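Local coordinates for prolyl 4-hydroxylase alpha subunit Fe(2+) 2OG dioxygenase domain-containing protein (Burkholderia ambifaria, PDB 3W20), which probably oxidises N-substituted L-amino acids as a metal- and 2-oxoglutarate-dependent dioxygenase built on a double-stranded beta-helix fold, at residues Arg172-Gly180 and Met258-Trp269. Residues are numbered along the deposited sequence; the frame is centred on the assembly and turned at random.
Sequences RSFPRQLGG and MGLFLIHTEDGW
L178 and G180 pair with L262 and L260 as antiparallel neighbours, each pair closed by two backbone hydrogen bonds, and the strand segments 178-180 and 258-265 run at 154° to one another. The ladder belongs to the double-stranded beta-helix of this dioxygenase and illustrates how one strand pair can serve two environments. On one face L178, L260 and L262 turn into the core against helices 23-31 and 111-120; L178 CB lies 4.3 Å from L262 CB, and L178 CD1 reaches CH2 of W269. The other face looks to the metal site. There F261 packs beside zinc ligand D157, and G179, with no side chain, lets the ring come close to the backbone, F261 CD1 being 3.6 Å from G179 CA. Q177, its chain extended with CG anti to the backbone N (chi1 175°), brings NE2 to 3.7 Å from F261 CD1, the amide steeply inclined to the ring, while its OE1 accepts a hydrogen bond from V159 N. Just before strand 178-185 a type I turn, F174 to Q177, leads the chain in from the surface. I263 CD1 lies over one face of the F174 ring in a CH-pi contact, 3.9 Å from the centroid, and the CG2 branch of I263 lies against F174 CB. F174 CZ in turn lies over one face of the R172 guanidinium, near its rim. At this exposed end the straight R172 chain meets the bent E266 in a salt bridge: NH1 approaches the syn side of OE1 at 3.0 Å, 33° out of the carboxylate plane, with NH2 adding a weak second bond to that same oxygen.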
loop_
_atom_site.group_PDB
_atom_site.type_symbol
_atom_site.label_atom_id
_atom_site.label_comp_id
_atom_site.label_asym_id
_atom_site.label_seq_id
_atom_site.Cartn_x
_atom_site.Cartn_y
_atom_site.Cartn_z
ATOM N N ARG A 172 2.624 -7.515 -16.924
ATOM C CA ARG A 172 3.656 -8.291 -17.586
ATOM C C ARG A 172 3.843 -9.656 -16.932
ATOM O O ARG A 172 3.965 -9.760 -15.694
ATOM C CB ARG A 172 4.945 -7.521 -17.596
ATOM C CG ARG A 172 6.111 -8.322 -18.209
ATOM C CD ARG A 172 7.385 -7.439 -18.139
ATOM N NE ARG A 172 8.474 -8.162 -18.782
ATOM C CZ ARG A 172 9.747 -7.812 -18.768
ATOM N NH1 ARG A 172 10.163 -6.752 -18.052
ATOM N NH2 ARG A 172 10.632 -8.600 -19.364
ATOM N N SER A 173 3.822 -10.681 -17.786
ATOM C CA SER A 173 4.031 -12.076 -17.347
ATOM C C SER A 173 5.470 -12.446 -17.544
ATOM O O SER A 173 6.090 -11.997 -18.530
ATOM C CB SER A 173 3.151 -13.050 -18.109
ATOM O OG SER A 173 3.363 -14.468 -17.760
ATOM N N PHE A 174 6.018 -13.263 -16.612
ATOM C CA PHE A 174 7.394 -13.737 -16.685
ATOM C C PHE A 174 7.328 -15.228 -16.865
ATOM O O PHE A 174 6.874 -15.953 -15.944
ATOM C CB PHE A 174 8.111 -13.401 -15.365
ATOM C CG PHE A 174 8.382 -11.894 -15.214
ATOM C CD1 PHE A 174 9.643 -11.379 -15.513
ATOM C CD2 PHE A 174 7.350 -11.006 -14.925
ATOM C CE1 PHE A 174 9.907 -9.999 -15.384
ATOM C CE2 PHE A 174 7.583 -9.619 -14.906
ATOM C CZ PHE A 174 8.881 -9.123 -15.129
ATOM N N PRO A 175 7.671 -15.747 -18.073
ATOM C CA PRO A 175 7.376 -17.187 -18.262
ATOM C C PRO A 175 8.184 -18.123 -17.385
ATOM O O PRO A 175 7.778 -19.256 -17.124
ATOM C CB PRO A 175 7.752 -17.431 -19.765
ATOM C CG PRO A 175 8.568 -16.226 -20.144
ATOM C CD PRO A 175 8.217 -15.078 -19.287
ATOM N N ARG A 176 9.317 -17.655 -16.840
ATOM C CA ARG A 176 10.078 -18.467 -15.948
ATOM C C ARG A 176 9.891 -18.091 -14.474
ATOM O O ARG A 176 10.809 -18.281 -13.662
ATOM C CB ARG A 176 11.582 -18.511 -16.315
ATOM C CG ARG A 176 11.840 -18.873 -17.792
ATOM C CD ARG A 176 11.165 -20.209 -18.202
ATOM N NE ARG A 176 10.831 -20.112 -19.640
ATOM C CZ ARG A 176 9.848 -20.792 -20.222
ATOM N NH1 ARG A 176 9.626 -20.611 -21.502
ATOM N NH2 ARG A 176 9.115 -21.704 -19.584
ATOM N N GLN A 177 8.751 -17.468 -14.116
ATOM C CA GLN A 177 8.546 -17.110 -12.683
ATOM C C GLN A 177 8.754 -18.407 -11.868
ATOM O O GLN A 177 8.200 -19.460 -12.244
ATOM C CB GLN A 177 7.124 -16.619 -12.490
ATOM C CG GLN A 177 6.770 -16.336 -10.982
ATOM C CD GLN A 177 5.415 -15.654 -10.826
ATOM O OE1 GLN A 177 5.081 -14.751 -11.582
ATOM N NE2 GLN A 177 4.722 -15.985 -9.721
ATOM N N LEU A 178 9.491 -18.309 -10.736
ATOM C CA LEU A 178 9.733 -19.534 -9.949
ATOM C C LEU A 178 9.015 -19.442 -8.650
ATOM O O LEU A 178 8.984 -18.344 -8.066
ATOM C CB LEU A 178 11.225 -19.711 -9.671
ATOM C CG LEU A 178 12.027 -19.662 -10.969
ATOM C CD1 LEU A 178 13.497 -19.809 -10.565
ATOM C CD2 LEU A 178 11.573 -20.747 -12.011
ATOM N N GLY A 179 8.524 -20.583 -8.139
ATOM C CA GLY A 179 8.151 -20.666 -6.716
ATOM C C GLY A 179 9.324 -21.369 -6.015
ATOM O O GLY A 179 10.010 -22.216 -6.638
ATOM N N GLY A 180 9.583 -21.021 -4.747
ATOM C CA GLY A 180 10.663 -21.680 -3.998
ATOM C C GLY A 180 10.077 -21.901 -2.608
ATOM O O GLY A 180 9.640 -20.896 -1.956
HETATM N N MSE A 258 8.141 -22.599 4.265
HETATM C CA MSE A 258 8.402 -21.199 4.158
HETATM C C MSE A 258 8.567 -20.979 2.683
HETATM O O MSE A 258 9.304 -21.746 2.059
HETATM C CB MSE A 258 9.886 -21.215 4.699
HETATM C CG MSE A 258 10.355 -19.970 5.288
HETATM SE SE MSE A 258 11.907 -20.716 6.301
HETATM C CE MSE A 258 10.911 -21.395 7.695
ATOM N N GLY A 259 7.967 -19.960 2.084
ATOM C CA GLY A 259 8.223 -19.805 0.603
ATOM C C GLY A 259 8.209 -18.371 0.055
ATOM O O GLY A 259 7.797 -17.413 0.698
ATOM N N LEU A 260 8.645 -18.239 -1.183
ATOM C CA LEU A 260 8.474 -16.986 -1.892
ATOM C C LEU A 260 8.439 -17.323 -3.392
ATOM O O LEU A 260 8.430 -18.498 -3.763
ATOM C CB LEU A 260 9.637 -16.069 -1.573
ATOM C CG LEU A 260 11.063 -16.583 -1.671
ATOM C CD1 LEU A 260 11.624 -16.742 -3.108
ATOM C CD2 LEU A 260 11.982 -15.627 -0.853
ATOM N N PHE A 261 8.376 -16.262 -4.203
ATOM C CA PHE A 261 8.489 -16.404 -5.644
ATOM C C PHE A 261 9.610 -15.490 -6.138
ATOM O O PHE A 261 9.984 -14.458 -5.518
ATOM C CB PHE A 261 7.143 -15.961 -6.286
ATOM C CG PHE A 261 6.036 -16.894 -5.950
ATOM C CD1 PHE A 261 5.774 -18.024 -6.775
ATOM C CD2 PHE A 261 5.219 -16.643 -4.822
ATOM C CE1 PHE A 261 4.743 -18.930 -6.475
ATOM C CE2 PHE A 261 4.168 -17.544 -4.521
ATOM C CZ PHE A 261 3.964 -18.693 -5.296
ATOM N N LEU A 262 10.121 -15.844 -7.312
ATOM C CA LEU A 262 11.185 -15.084 -7.945
ATOM C C LEU A 262 10.828 -14.741 -9.382
ATOM O O LEU A 262 10.313 -15.564 -10.070
ATOM C CB LEU A 262 12.423 -15.986 -7.994
ATOM C CG LEU A 262 13.111 -16.293 -6.657
ATOM C CD1 LEU A 262 13.956 -17.551 -6.881
ATOM C CD2 LEU A 262 13.988 -15.137 -6.196
ATOM N N ILE A 263 11.109 -13.521 -9.830
ATOM C CA ILE A 263 11.140 -13.216 -11.240
ATOM C C ILE A 263 12.463 -12.552 -11.627
ATOM O O ILE A 263 13.077 -11.868 -10.835
ATOM C CB ILE A 263 9.969 -12.282 -11.690
ATOM C CG1 ILE A 263 9.851 -11.040 -10.768
ATOM C CG2 ILE A 263 8.703 -13.114 -11.627
ATOM C CD1 ILE A 263 8.763 -10.068 -11.280
ATOM N N HIS A 264 12.900 -12.805 -12.843
ATOM C CA HIS A 264 14.183 -12.241 -13.262
ATOM C C HIS A 264 13.908 -10.996 -14.070
ATOM O O HIS A 264 13.543 -11.069 -15.235
ATOM C CB HIS A 264 14.931 -13.273 -14.085
ATOM C CG HIS A 264 16.397 -12.923 -14.292
ATOM N ND1 HIS A 264 17.267 -13.787 -14.885
ATOM C CD2 HIS A 264 17.136 -11.803 -13.916
ATOM C CE1 HIS A 264 18.527 -13.211 -14.898
ATOM N NE2 HIS A 264 18.443 -12.017 -14.303
ATOM N N THR A 265 14.083 -9.843 -13.450
ATOM C CA THR A 265 13.810 -8.585 -14.162
ATOM C C THR A 265 15.062 -7.987 -14.768
ATOM O O THR A 265 16.175 -8.471 -14.501
ATOM C CB THR A 265 13.161 -7.539 -13.249
ATOM O OG1 THR A 265 14.141 -6.974 -12.390
ATOM C CG2 THR A 265 12.068 -8.224 -12.399
ATOM N N GLU A 266 14.843 -6.996 -15.677
ATOM C CA GLU A 266 15.923 -6.215 -16.265
ATOM C C GLU A 266 16.916 -5.747 -15.198
ATOM O O GLU A 266 18.107 -5.674 -15.482
ATOM C CB GLU A 266 15.350 -5.019 -17.091
ATOM C CG GLU A 266 15.041 -5.215 -18.611
ATOM C CD GLU A 266 14.137 -6.367 -19.104
ATOM O OE1 GLU A 266 12.862 -6.236 -19.220
ATOM O OE2 GLU A 266 14.735 -7.388 -19.539
ATOM N N ASP A 267 16.470 -5.513 -13.958
ATOM C CA ASP A 267 17.350 -4.988 -12.898
ATOM C C ASP A 267 17.940 -6.044 -11.945
ATOM O O ASP A 267 18.648 -5.760 -10.977
ATOM C CB ASP A 267 16.566 -3.939 -12.121
ATOM C CG ASP A 267 16.257 -2.744 -12.969
ATOM O OD1 ASP A 267 17.194 -2.309 -13.663
ATOM O OD2 ASP A 267 15.113 -2.289 -12.963
ATOM N N GLY A 268 17.573 -7.286 -12.193
ATOM C CA GLY A 268 18.116 -8.403 -11.439
ATOM C C GLY A 268 16.932 -9.238 -10.921
ATOM O O GLY A 268 15.744 -8.926 -11.152
ATOM N N TRP A 269 17.279 -10.234 -10.158
ATOM C CA TRP A 269 16.312 -11.143 -9.519
ATOM C C TRP A 269 15.555 -10.446 -8.447
ATOM O O TRP A 269 16.124 -9.726 -7.621
ATOM C CB TRP A 269 17.134 -12.254 -8.920
ATOM C CG TRP A 269 17.535 -13.276 -9.939
ATOM C CD1 TRP A 269 18.800 -13.438 -10.550
ATOM C CD2 TRP A 269 16.683 -14.263 -10.540
ATOM N NE1 TRP A 269 18.753 -14.437 -11.497
ATOM C CE2 TRP A 269 17.507 -14.999 -11.503
ATOM C CE3 TRP A 269 15.361 -14.655 -10.350
ATOM C CZ2 TRP A 269 16.976 -16.042 -12.251
ATOM C CZ3 TRP A 269 14.874 -15.707 -11.101
ATOM C CH2 TRP A 269 15.679 -16.389 -12.020
#